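Local coordinates for protein sulfite dehydrogenase (Paracoccus pantotrophus, PDB 2XTS) that oxidises protein-bound sulfane sulfur at a molybdenum cofactor and passes the electrons on to heme c of its cytochrome partner in the Sox system, at residues A[38-43]-A[136-141]; A[51-56]-A[70-75]; A[119-124]-A[366-371]. All coordinates share one frame; numbering follows the deposited sequence.

Contact 1: A[38-43]-A[136-141]; sequences KRQYVE and CQYTQG
Gln40 and Gln137 mark the closest approach of the two backbones, with their CA atoms still 8.0 Å apart. The 38-43 chain passes as an irregular, extended loop alongside the short helix 136-140, and long side chains span the interval. Gln137 reaches furthest across: CG stands anti to the backbone N (chi1 174°) and the chain stays extended, which carries the terminal amide out to the loop. There NE2 donates to Lys38 O at 2.9 Å with an N-H...O angle of 145°. The carbonyl oxygen lies close to the plane of the amide, and the nitrogen in turn lies in the carbonyl plane. NE2 also bonds to Phe55 O, so one amide nitrogen ties two separate backbone runs together. This helix belongs to the molybdopterin-binding part of the chain and precedes the strand 143-152, while 38-43 comes from the long N-terminal run before the strand 52-53; the contact joins that run to the molybdopterin-binding domain. Gln40 bends at its second torsion and crosses Gln137 at about a right angle, the two amide planes 80° apart, and its CG rests above the other amide, 3.4 Å from Gln137 NE2. A water joins the polar ends, accepting from Gln40 NE2 at 2.9 Å and lying 2.8 Å from Gln137 OE1, to which it appears to donate. The Tyr138 ring is flanked obliquely by Val42, whose CG2 approaches ring atom CD1 to 3.7 Å, and by Gln40, whose CB lies 3.7 Å from CE1 of the same ring. Its hydroxyl bonds to Ala193 O of the cytochrome chain, which packs on Gln40 and Val42 as well. Arg39 turns its side chain the other way, to Glu206 and to His25 of the second subunit.

Contact 2: A[51-56]-A[70-75]; sequences SSINFT and CAFERH. With MTE (phosphonic acidmono-(2-amino-5,6-dimercapto-4-oxo-3,7,8a,9,10,10a-hexahydro-4H-8-oxa-1,3,9,10-tetraaza-anthracen-7-ylmethyl)ester), chain E; 2MO (molybdenum (IV)oxide), chain F; HEC (heme c), chain K.
Ser52 pairs with His75, and Ile53 with Arg74, in a two-strand antiparallel ladder that Asn54 N continues by bonding to Glu73 O. Around Asn54, Thr56 and Phe72 the packing is tight. Asn54 CG sits between its backbone N and carbonyl carbon (chi1 67°), a turn that brings OD1 to Glu73 N at 2.8 Å, while ND2 bonds weakly to Glu73 OE2 and also to Val22 O of the second subunit. Thr56 OG1 accepts from Phe72 N at 2.9 Å and is also hydrogen-bonded to Ile143 O. Ile53 CD1 meets the edge of the Phe72 ring, one face of which carries O1P of the cofactor phosphate 3.2 Å above its centre. Arg74 is the looser side, partly exposed and presenting the edge of its guanidinium: NH1 reaches Ser51 OG at a long 3.3 Å and His75 O at 2.9 Å, and NE donates to OT2, an oxygen on the molybdenum, at 3.1 Å. A leucine here would probably deprive OT2 of a donor and leave Ser51 OG without its tie to the strand. Since Ser51 OG in turn donates to heme propionate O2D at 2.9 Å, Arg74 and Ser51 form a polar bridge from the molybdenum-bound oxygen to the heme, and may lie near a route for electron transfer.

Contact 3: A[119-124]-A[366-371]; sequences ECAANG and NVYHNN. With CO (cobalt (II) ion), chain G; 2MO (molybdenum (IV)oxide), chain F; MTE (phosphonic acidmono-(2-amino-5,6-dimercapto-4-oxo-3,7,8a,9,10,10a-hexahydro-4H-8-oxa-1,3,9,10-tetraaza-anthracen-7-ylmethyl)ester), chain E.
The ring of Tyr368 turns an edge to the backbone of Ala121 and Ala122, with Ala121 C and Ala122 N near its plane, while Val367 CG1 covers one face, 3.6 Å above the centre of the Tyr368 ring. Ala121 CB comes in obliquely, 3.6 Å from CD1 of Tyr368. Next to this apolar patch the backbones join: His369 N donates to Ala121 O at 2.9 Å, nearly straight at 161° and in the carbonyl plane. The Asn370 amide reaches Gly124 less squarely; ND2 lies 3.0 Å from Gly124 O but well above the plane of that carbonyl. With chi1 at -175° the Asn370 side chain swings away from its own N, toward Gly124. A CB on Gly124 would point toward Asn370, and its positive phi suits a residue without one. A water accepts from Asn370 N at 3.0 Å and lies 2.8 Å from Asn123 O. Asn123 ND2 is fixed by Glu119 OE2 at 2.8 Å and by Gln140 O. His369 NE2 binds a cobalt ion together with Thr259, Glu219 and two waters. Residues 120-123 form a type I turn, in contact here with the dimerisation domain; its first residue, Cys120, ligates molybdenum through SG at 2.4 Å, and Ala121 N donates to OT1. A cysteine sulfur thus joins the two dithiolene sulfurs on molybdenum, as in the sulfite oxidase family.

How the contacts relate
All three contacts are largely buried, but they differ in what they meet. Contact 1 lies away from the cofactor and works by side-chain amides, a water and apolar packing near both the cytochrome and the second subunit. Contact 2 is the most extensively buried and the only one with a strand pair; it lies inside the loop closed by contact 1 and touches it, Thr56 N probably hydrogen-bonding to Gly141 O. Contacts 2 and 3 both reach the molybdenum group and its pterin, donating to different oxygens on the metal. Contact 3 alone joins the two family domains and supplies metal ligands, and it too touches contact 1.

Contact 1: A[38-43]-A[136-141]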
loop_
_atom_site.group_PDB
_atom_site.type_symbol
_atom_site.label_atom_id
_atom_site.label_comp_id
_atom_site.label_asym_id
_atom_site.label_seq_id
_atom_site.Cartn_x
_atom_site.Cartn_y
_atom_site.Cartn_z
ATOM N N LYS A 38 3.033 12.927 6.302
ATOM C CA LYS A 38 2.323 12.487 7.487
ATOM C C LYS A 38 0.973 13.148 7.506
ATOM O O LYS A 38 0.714 14.070 6.737
ATOM C CB LYS A 38 3.108 12.870 8.738
ATOM C CG LYS A 38 3.311 14.373 8.909
ATOM C CD LYS A 38 3.989 14.675 10.224
ATOM C CE LYS A 38 4.410 16.134 10.310
ATOM N NZ LYS A 38 4.987 16.435 11.659
ATOM N N ARG A 39 0.112 12.663 8.393
ATOM C CA ARG A 39 -1.175 13.291 8.602
ATOM C C ARG A 39 -0.980 14.602 9.323
ATOM O O ARG A 39 -0.153 14.699 10.227
ATOM C CB ARG A 39 -2.077 12.439 9.464
ATOM C CG ARG A 39 -2.359 11.094 8.923
ATOM C CD ARG A 39 -2.430 10.103 10.117
ATOM N NE ARG A 39 -3.041 8.905 9.685
ATOM C CZ ARG A 39 -3.048 7.751 10.327
ATOM N NH1 ARG A 39 -3.725 6.803 9.751
ATOM N NH2 ARG A 39 -2.401 7.537 11.482
ATOM N N GLN A 40 -1.753 15.609 8.930
ATOM C CA GLN A 40 -1.770 16.899 9.607
ATOM C C GLN A 40 -3.139 17.122 10.203
ATOM O O GLN A 40 -4.148 16.690 9.664
ATOM C CB GLN A 40 -1.462 18.029 8.645
ATOM C CG GLN A 40 -0.059 18.018 8.043
ATOM C CD GLN A 40 1.015 18.565 8.941
ATOM O OE1 GLN A 40 0.752 19.088 10.015
ATOM N NE2 GLN A 40 2.234 18.468 8.482
ATOM N N TYR A 41 -3.160 17.917 11.256
ATOM C CA TYR A 41 -4.339 18.232 12.040
ATOM C C TYR A 41 -4.501 19.751 12.084
ATOM O O TYR A 41 -3.515 20.453 12.319
ATOM C CB TYR A 41 -4.142 17.649 13.439
ATOM C CG TYR A 41 -5.185 18.037 14.450
ATOM C CD1 TYR A 41 -6.513 17.710 14.278
ATOM C CD2 TYR A 41 -4.821 18.692 15.599
ATOM C CE1 TYR A 41 -7.458 18.059 15.216
ATOM C CE2 TYR A 41 -5.749 19.030 16.548
ATOM C CZ TYR A 41 -7.064 18.720 16.350
ATOM O OH TYR A 41 -7.977 19.075 17.329
ATOM N N VAL A 42 -5.704 20.235 11.791
ATOM C CA VAL A 42 -6.042 21.663 11.855
ATOM C C VAL A 42 -7.002 21.828 13.038
ATOM O O VAL A 42 -8.195 21.539 12.946
ATOM C CB VAL A 42 -6.705 22.175 10.541
ATOM C CG1 VAL A 42 -7.010 23.679 10.640
ATOM C CG2 VAL A 42 -5.847 21.874 9.321
ATOM N N GLU A 43 -6.486 22.311 14.154
ATOM C CA GLU A 43 -7.285 22.288 15.379
ATOM C C GLU A 43 -8.590 23.111 15.304
ATOM O O GLU A 43 -9.639 22.699 15.847
ATOM C CB GLU A 43 -6.441 22.770 16.554
ATOM C CG GLU A 43 -7.157 22.714 17.920
ATOM C CD GLU A 43 -6.732 23.829 18.860
ATOM O OE1 GLU A 43 -7.608 24.393 19.549
ATOM O OE2 GLU A 43 -5.524 24.147 18.904
ATOM N N CYS A 136 -3.000 21.457 -0.847
ATOM C CA CYS A 136 -3.969 20.440 -1.201
ATOM C C CYS A 136 -4.108 19.357 -0.134
ATOM O O CYS A 136 -5.159 18.732 -0.055
ATOM C CB CYS A 136 -3.694 19.821 -2.583
ATOM S SG CYS A 136 -2.117 18.984 -2.740
ATOM N N GLN A 137 -3.109 19.145 0.718
ATOM C CA GLN A 137 -3.314 18.256 1.863
ATOM C C GLN A 137 -4.557 18.705 2.632
ATOM O O GLN A 137 -5.384 17.888 3.068
ATOM C CB GLN A 137 -2.097 18.306 2.790
ATOM C CG GLN A 137 -2.294 17.535 4.072
ATOM C CD GLN A 137 -1.003 17.104 4.725
ATOM O OE1 GLN A 137 0.027 17.754 4.531
ATOM N NE2 GLN A 137 -1.053 16.018 5.487
ATOM N N TYR A 138 -4.700 20.023 2.795
ATOM C CA TYR A 138 -5.780 20.589 3.615
ATOM C C TYR A 138 -7.089 20.730 2.848
ATOM O O TYR A 138 -8.159 20.478 3.380
ATOM C CB TYR A 138 -5.342 21.950 4.203
ATOM C CG TYR A 138 -4.044 21.822 4.936
ATOM C CD1 TYR A 138 -3.987 21.184 6.161
ATOM C CD2 TYR A 138 -2.871 22.272 4.382
ATOM C CE1 TYR A 138 -2.795 21.014 6.815
ATOM C CE2 TYR A 138 -1.662 22.077 5.018
ATOM C CZ TYR A 138 -1.638 21.465 6.244
ATOM O OH TYR A 138 -0.458 21.243 6.901
ATOM N N THR A 139 -7.011 21.188 1.604
ATOM C CA THR A 139 -8.222 21.477 0.859
ATOM C C THR A 139 -8.794 20.275 0.094
ATOM O O THR A 139 -9.964 20.303 -0.291
ATOM C CB THR A 139 -8.017 22.712 -0.066
ATOM O OG1 THR A 139 -6.858 22.562 -0.887
ATOM C CG2 THR A 139 -7.844 23.966 0.749
ATOM N N GLN A 140 -8.008 19.191 -0.067
ATOM C CA GLN A 140 -8.457 17.989 -0.750
ATOM C C GLN A 140 -8.056 16.684 -0.054
ATOM O O GLN A 140 -8.351 15.621 -0.579
ATOM C CB GLN A 140 -7.981 17.986 -2.215
ATOM C CG GLN A 140 -8.740 18.907 -3.192
ATOM C CD GLN A 140 -8.245 20.354 -3.169
ATOM O OE1 GLN A 140 -7.151 20.649 -2.705
ATOM N NE2 GLN A 140 -9.032 21.249 -3.732
ATOM N N GLY A 141 -7.374 16.758 1.085
ATOM C CA GLY A 141 -6.774 15.572 1.671
ATOM C C GLY A 141 -7.622 14.729 2.609
ATOM O O GLY A 141 -7.108 13.810 3.215
HETATM O O HOH W 1 2.259 16.978 6.011
#

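Contact 2: A[51-56]-A[70-75]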
loop_
_atom_site.group_PDB
_atom_site.type_symbol
_atom_site.label_atom_id
_atom_site.label_comp_id
_atom_site.label_asym_id
_atom_site.label_seq_id
_atom_site.Cartn_x
_atom_site.Cartn_y
_atom_site.Cartn_z
ATOM N N SER A 51 -13.784 14.028 17.938
ATOM C CA SER A 51 -14.741 14.133 16.844
ATOM C C SER A 51 -14.195 15.138 15.846
ATOM O O SER A 51 -14.477 16.321 15.890
ATOM C CB SER A 51 -16.175 14.478 17.287
ATOM O OG SER A 51 -17.020 14.535 16.134
ATOM N N SER A 52 -13.365 14.645 14.952
ATOM C CA SER A 52 -12.519 15.489 14.151
ATOM C C SER A 52 -11.967 14.706 12.973
ATOM O O SER A 52 -12.371 13.574 12.684
ATOM C CB SER A 52 -11.406 16.086 15.030
ATOM O OG SER A 52 -10.711 17.127 14.375
ATOM N N ILE A 53 -11.052 15.386 12.294
ATOM C CA ILE A 53 -10.546 15.023 10.986
ATOM C C ILE A 53 -9.045 15.291 10.978
ATOM O O ILE A 53 -8.571 16.264 11.570
ATOM C CB ILE A 53 -11.238 15.912 9.908
ATOM C CG1 ILE A 53 -10.822 15.551 8.487
ATOM C CG2 ILE A 53 -11.037 17.437 10.161
ATOM C CD1 ILE A 53 -11.344 14.265 8.044
ATOM N N ASN A 54 -8.292 14.461 10.251
ATOM C CA ASN A 54 -6.944 14.841 9.846
ATOM C C ASN A 54 -6.805 14.610 8.348
ATOM O O ASN A 54 -7.783 14.215 7.702
ATOM C CB ASN A 54 -5.867 14.187 10.715
ATOM C CG ASN A 54 -5.780 12.685 10.550
ATOM O OD1 ASN A 54 -6.036 12.162 9.470
ATOM N ND2 ASN A 54 -5.340 11.983 11.607
ATOM N N PHE A 55 -5.641 14.924 7.781
ATOM C CA PHE A 55 -5.540 15.083 6.342
ATOM C C PHE A 55 -4.398 14.265 5.754
ATOM O O PHE A 55 -3.280 14.319 6.254
ATOM C CB PHE A 55 -5.312 16.570 6.019
ATOM C CG PHE A 55 -6.451 17.453 6.414
ATOM C CD1 PHE A 55 -6.499 18.013 7.682
ATOM C CD2 PHE A 55 -7.495 17.685 5.537
ATOM C CE1 PHE A 55 -7.590 18.779 8.071
ATOM C CE2 PHE A 55 -8.562 18.480 5.917
ATOM C CZ PHE A 55 -8.603 19.017 7.174
ATOM N N THR A 56 -4.693 13.519 4.695
ATOM C CA THR A 56 -3.683 12.745 3.979
ATOM C C THR A 56 -2.717 13.684 3.247
ATOM O O THR A 56 -3.162 14.652 2.652
ATOM C CB THR A 56 -4.364 11.873 2.890
ATOM O OG1 THR A 56 -5.392 11.079 3.485
ATOM C CG2 THR A 56 -3.378 10.994 2.148
ATOM N N CYS A 70 -0.378 6.961 6.635
ATOM C CA CYS A 70 -0.696 8.387 6.529
ATOM C C CYS A 70 -2.029 8.686 5.874
ATOM O O CYS A 70 -2.316 9.821 5.533
ATOM C CB CYS A 70 0.396 9.164 5.819
ATOM S SG CYS A 70 0.756 8.713 4.129
ATOM N N ALA A 71 -2.867 7.671 5.750
ATOM C CA ALA A 71 -4.216 7.814 5.231
ATOM C C ALA A 71 -5.095 8.472 6.293
ATOM O O ALA A 71 -5.075 8.078 7.471
ATOM C CB ALA A 71 -4.766 6.468 4.829
ATOM N N PHE A 72 -5.863 9.480 5.880
ATOM C CA PHE A 72 -6.615 10.301 6.827
ATOM C C PHE A 72 -7.541 9.493 7.709
ATOM O O PHE A 72 -7.965 8.379 7.359
ATOM C CB PHE A 72 -7.418 11.419 6.137
ATOM C CG PHE A 72 -8.789 11.013 5.647
ATOM C CD1 PHE A 72 -8.973 10.160 4.589
ATOM C CD2 PHE A 72 -9.914 11.529 6.259
ATOM C CE1 PHE A 72 -10.238 9.816 4.167
ATOM C CE2 PHE A 72 -11.163 11.191 5.833
ATOM C CZ PHE A 72 -11.345 10.345 4.796
ATOM N N GLU A 73 -7.886 10.102 8.838
ATOM C CA GLU A 73 -8.822 9.594 9.842
ATOM C C GLU A 73 -9.942 10.575 10.022
ATOM O O GLU A 73 -9.731 11.773 10.085
ATOM C CB GLU A 73 -8.122 9.533 11.197
ATOM C CG GLU A 73 -6.927 8.620 11.294
ATOM C CD GLU A 73 -6.195 8.822 12.606
ATOM O OE1 GLU A 73 -6.756 8.556 13.693
ATOM O OE2 GLU A 73 -5.043 9.255 12.564
ATOM N N ARG A 74 -11.149 10.062 10.173
ATOM C CA ARG A 74 -12.290 10.856 10.655
ATOM C C ARG A 74 -13.020 10.003 11.689
ATOM O O ARG A 74 -13.495 8.910 11.375
ATOM C CB ARG A 74 -13.222 11.296 9.520
ATOM C CG ARG A 74 -14.020 12.563 9.804
ATOM C CD ARG A 74 -15.047 12.426 10.891
ATOM N NE ARG A 74 -16.009 13.523 10.750
ATOM C CZ ARG A 74 -16.516 14.236 11.744
ATOM N NH1 ARG A 74 -16.177 14.010 13.015
ATOM N NH2 ARG A 74 -17.362 15.219 11.439
ATOM N N HIS A 75 -13.084 10.500 12.917
ATOM C CA HIS A 75 -13.800 9.841 14.019
ATOM C C HIS A 75 -14.816 10.785 14.624
ATOM O O HIS A 75 -14.686 11.999 14.505
ATOM C CB HIS A 75 -12.845 9.431 15.156
ATOM C CG HIS A 75 -11.614 8.777 14.672
ATOM N ND1 HIS A 75 -10.325 9.147 15.018
ATOM C CD2 HIS A 75 -11.503 7.784 13.768
ATOM C CE1 HIS A 75 -9.473 8.364 14.369
ATOM N NE2 HIS A 75 -10.168 7.526 13.612
HETATM N N1 MTE E . -17.507 4.852 11.475
HETATM C C2 MTE E . -17.699 4.937 12.787
HETATM N N2 MTE E . -18.084 3.831 13.459
HETATM N N3 MTE E . -17.498 6.082 13.467
HETATM C C4 MTE E . -17.102 7.237 12.859
HETATM O O4 MTE E . -16.926 8.253 13.563
HETATM N N5 MTE E . -16.585 8.339 10.664
HETATM C C6 MTE E . -17.014 8.232 9.289
HETATM C C7 MTE E . -16.629 6.933 8.600
HETATM N N8 MTE E . -17.004 5.808 9.417
HETATM C C9 MTE E . -16.903 7.228 11.424
HETATM C C10 MTE E . -17.143 5.949 10.744
HETATM C "C1'" MTE E . -16.554 9.395 8.429
HETATM S "S1'" MTE E . -17.354 10.942 8.605
HETATM C "C2'" MTE E . -15.602 9.247 7.478
HETATM S "S2'" MTE E . -15.203 10.506 6.377
HETATM C "C3'" MTE E . -14.889 7.918 7.347
HETATM O "O3'" MTE E . -15.232 6.957 8.359
HETATM C "C4'" MTE E . -13.390 8.120 7.457
HETATM O "O4'" MTE E . -12.719 6.870 7.248
HETATM P P MTE E . -11.194 6.803 7.742
HETATM O O1P MTE E . -10.553 7.914 6.857
HETATM O O2P MTE E . -11.094 7.178 9.185
HETATM O O3P MTE E . -10.721 5.444 7.357
HETATM MO MO 2MO F . -16.812 12.229 6.691
HETATM O OT1 2MO F . -18.086 11.997 5.450
HETATM O OT2 2MO F . -17.215 13.684 7.939
HETATM FE FE HEC K . -23.768 16.397 23.480
HETATM C CHA HEC K . -23.695 16.566 20.090
HETATM C CHB HEC K . -27.160 16.088 23.377
HETATM C CHC HEC K . -23.792 15.883 26.795
HETATM C CHD HEC K . -20.534 17.335 23.637
HETATM N NA HEC K . -25.156 16.339 22.023
HETATM C C1A HEC K . -24.916 16.487 20.677
HETATM C C2A HEC K . -26.173 16.509 19.963
HETATM C C3A HEC K . -27.134 16.376 20.888
HETATM C C4A HEC K . -26.506 16.265 22.185
HETATM C CMA HEC K . -28.664 16.323 20.682
HETATM C CAA HEC K . -26.319 16.668 18.427
HETATM C CBA HEC K . -26.228 18.135 18.009
HETATM C CGA HEC K . -26.460 18.339 16.540
HETATM O O1A HEC K . -26.103 17.478 15.734
HETATM O O2A HEC K . -27.065 19.395 16.243
HETATM N NB HEC K . -25.170 16.008 24.814
HETATM C C1B HEC K . -26.539 15.894 24.594
HETATM C C2B HEC K . -27.169 15.405 25.802
HETATM C C3B HEC K . -26.238 15.378 26.766
HETATM C C4B HEC K . -24.978 15.724 26.156
HETATM C CMB HEC K . -28.695 15.235 25.934
HETATM C CAB HEC K . -26.394 14.932 28.212
HETATM C CBB HEC K . -27.058 13.527 28.264
HETATM N NC HEC K . -22.388 16.586 24.946
HETATM C C1C HEC K . -22.619 16.362 26.269
HETATM C C2C HEC K . -21.412 16.645 27.005
HETATM C C3C HEC K . -20.494 17.046 26.117
HETATM C C4C HEC K . -21.123 17.060 24.824
HETATM C CMC HEC K . -21.254 16.472 28.531
HETATM C CAC HEC K . -19.059 17.546 26.288
HETATM C CBC HEC K . -18.110 16.828 27.179
HETATM N ND HEC K . -22.375 16.851 22.106
HETATM C C1D HEC K . -21.045 17.096 22.389
HETATM C C2D HEC K . -20.274 17.154 21.176
HETATM C C3D HEC K . -21.241 16.888 20.093
HETATM C C4D HEC K . -22.512 16.733 20.730
HETATM C CMD HEC K . -18.774 17.333 20.977
HETATM C CAD HEC K . -20.899 16.809 18.616
HETATM C CBD HEC K . -20.538 15.368 18.265
HETATM C CGD HEC K . -20.246 15.171 16.805
HETATM O O1D HEC K . -20.512 16.086 15.983
HETATM O O2D HEC K . -19.837 14.047 16.454
#

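Contact 3: A[119-124]-A[366-371]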
loop_
_atom_site.group_PDB
_atom_site.type_symbol
_atom_site.label_atom_id
_atom_site.label_comp_id
_atom_site.label_asym_id
_atom_site.label_seq_id
_atom_site.Cartn_x
_atom_site.Cartn_y
_atom_site.Cartn_z
ATOM N N GLU A 119 -13.732 9.244 0.339
ATOM C CA GLU A 119 -13.642 10.693 0.408
ATOM C C GLU A 119 -14.666 11.189 1.413
ATOM O O GLU A 119 -15.862 10.934 1.273
ATOM C CB GLU A 119 -13.857 11.364 -0.940
ATOM C CG GLU A 119 -13.657 12.864 -0.866
ATOM C CD GLU A 119 -13.876 13.615 -2.166
ATOM O OE1 GLU A 119 -14.535 13.078 -3.089
ATOM O OE2 GLU A 119 -13.387 14.775 -2.210
ATOM N N CYS A 120 -14.206 11.900 2.430
ATOM C CA CYS A 120 -15.150 12.510 3.367
ATOM C C CYS A 120 -16.067 13.483 2.611
ATOM O O CYS A 120 -15.632 14.223 1.755
ATOM C CB CYS A 120 -14.384 13.261 4.435
ATOM S SG CYS A 120 -15.446 13.942 5.745
ATOM N N ALA A 121 -17.347 13.454 2.958
ATOM C CA ALA A 121 -18.324 14.352 2.385
ATOM C C ALA A 121 -17.879 15.799 2.502
ATOM O O ALA A 121 -18.214 16.632 1.635
ATOM C CB ALA A 121 -19.656 14.184 3.099
ATOM N N ALA A 122 -17.168 16.094 3.593
ATOM C CA ALA A 122 -16.709 17.441 3.928
ATOM C C ALA A 122 -15.403 17.856 3.252
ATOM O O ALA A 122 -14.911 18.940 3.522
ATOM C CB ALA A 122 -16.616 17.600 5.454
ATOM N N ASN A 123 -14.834 17.009 2.389
ATOM C CA ASN A 123 -13.557 17.339 1.760
ATOM C C ASN A 123 -13.714 18.629 0.941
ATOM O O ASN A 123 -14.616 18.750 0.116
ATOM C CB ASN A 123 -13.089 16.178 0.891
ATOM C CG ASN A 123 -11.621 16.245 0.545
ATOM O OD1 ASN A 123 -10.806 16.790 1.297
ATOM N ND2 ASN A 123 -11.266 15.637 -0.580
ATOM N N GLY A 124 -12.879 19.622 1.227
ATOM C CA GLY A 124 -13.032 20.910 0.579
ATOM C C GLY A 124 -14.172 21.789 1.068
ATOM O O GLY A 124 -14.427 22.874 0.539
ATOM N N ASN A 366 -23.783 24.721 1.592
ATOM C CA ASN A 366 -23.949 23.288 1.392
ATOM C C ASN A 366 -23.158 22.432 2.361
ATOM O O ASN A 366 -23.568 21.303 2.632
ATOM C CB ASN A 366 -23.551 22.915 -0.042
ATOM C CG ASN A 366 -24.636 22.182 -0.796
ATOM O OD1 ASN A 366 -25.842 22.486 -0.710
ATOM N ND2 ASN A 366 -24.214 21.228 -1.571
ATOM N N VAL A 367 -22.000 22.937 2.796
ATOM C CA VAL A 367 -21.068 22.260 3.723
ATOM C C VAL A 367 -20.300 21.093 3.074
ATOM O O VAL A 367 -19.090 21.011 3.192
ATOM C CB VAL A 367 -21.723 21.826 5.079
ATOM C CG1 VAL A 367 -20.727 21.122 5.965
ATOM C CG2 VAL A 367 -22.327 23.030 5.830
ATOM N N TYR A 368 -21.022 20.252 2.344
ATOM C CA TYR A 368 -20.523 18.991 1.830
ATOM C C TYR A 368 -20.460 19.061 0.288
ATOM O O TYR A 368 -20.968 20.005 -0.341
ATOM C CB TYR A 368 -21.479 17.871 2.262
ATOM C CG TYR A 368 -21.684 17.797 3.760
ATOM C CD1 TYR A 368 -20.678 17.313 4.599
ATOM C CD2 TYR A 368 -22.860 18.221 4.345
ATOM C CE1 TYR A 368 -20.857 17.231 5.969
ATOM C CE2 TYR A 368 -23.023 18.170 5.720
ATOM C CZ TYR A 368 -22.027 17.674 6.526
ATOM O OH TYR A 368 -22.256 17.557 7.878
ATOM N N HIS A 369 -19.865 18.032 -0.314
ATOM C CA HIS A 369 -19.915 17.823 -1.755
ATOM C C HIS A 369 -19.339 18.967 -2.594
ATOM O O HIS A 369 -19.832 19.269 -3.671
ATOM C CB HIS A 369 -21.324 17.446 -2.210
ATOM C CG HIS A 369 -21.815 16.173 -1.590
ATOM N ND1 HIS A 369 -21.415 14.925 -2.027
ATOM C CD2 HIS A 369 -22.676 15.951 -0.566
ATOM C CE1 HIS A 369 -21.976 13.994 -1.268
ATOM N NE2 HIS A 369 -22.759 14.587 -0.382
ATOM N N ASN A 370 -18.261 19.581 -2.111
ATOM C CA ASN A 370 -17.533 20.554 -2.916
ATOM C C ASN A 370 -16.547 19.879 -3.855
ATOM O O ASN A 370 -15.400 19.615 -3.493
ATOM C CB ASN A 370 -16.805 21.550 -2.023
ATOM C CG ASN A 370 -16.143 22.643 -2.829
ATOM O OD1 ASN A 370 -16.229 22.650 -4.077
ATOM N ND2 ASN A 370 -15.480 23.574 -2.146
ATOM N N ASN A 371 -16.997 19.645 -5.081
ATOM C CA ASN A 371 -16.113 19.104 -6.106
ATOM C C ASN A 371 -15.660 20.160 -7.118
ATOM O O ASN A 371 -15.209 19.811 -8.203
ATOM C CB ASN A 371 -16.707 17.884 -6.818
ATOM C CG ASN A 371 -17.977 18.180 -7.572
ATOM O OD1 ASN A 371 -18.846 18.922 -7.112
ATOM N ND2 ASN A 371 -18.102 17.570 -8.756
HETATM CO CO CO G . -24.085 13.686 1.055
HETATM MO MO 2MO F . -16.812 12.229 6.691
HETATM O OT1 2MO F . -18.086 11.997 5.450
HETATM O OT2 2MO F . -17.215 13.684 7.939
HETATM N N1 MTE E . -17.507 4.852 11.475
HETATM C C2 MTE E . -17.699 4.937 12.787
HETATM N N2 MTE E . -18.084 3.831 13.459
HETATM N N3 MTE E . -17.498 6.082 13.467
HETATM C C4 MTE E . -17.102 7.237 12.859
HETATM O O4 MTE E . -16.926 8.253 13.563
HETATM N N5 MTE E . -16.585 8.339 10.664
HETATM C C6 MTE E . -17.014 8.232 9.289
HETATM C C7 MTE E . -16.629 6.933 8.600
HETATM N N8 MTE E . -17.004 5.808 9.417
HETATM C C9 MTE E . -16.903 7.228 11.424
HETATM C C10 MTE E . -17.143 5.949 10.744
HETATM C "C1'" MTE E . -16.554 9.395 8.429
HETATM S "S1'" MTE E . -17.354 10.942 8.605
HETATM C "C2'" MTE E . -15.602 9.247 7.478
HETATM S "S2'" MTE E . -15.203 10.506 6.377
HETATM C "C3'" MTE E . -14.889 7.918 7.347
HETATM O "O3'" MTE E . -15.232 6.957 8.359
HETATM C "C4'" MTE E . -13.390 8.120 7.457
HETATM O "O4'" MTE E . -12.719 6.870 7.248
HETATM P P MTE E . -11.194 6.803 7.742
HETATM O O1P MTE E . -10.553 7.914 6.857
HETATM O O2P MTE E . -11.094 7.178 9.185
HETATM O O3P MTE E . -10.721 5.444 7.357
HETATM O O HOH W 2 -17.290 19.557 0.676
HETATM O O HOH W 3 -25.550 12.773 2.343
HETATM O O HOH W 4 -23.896 15.332 2.380
#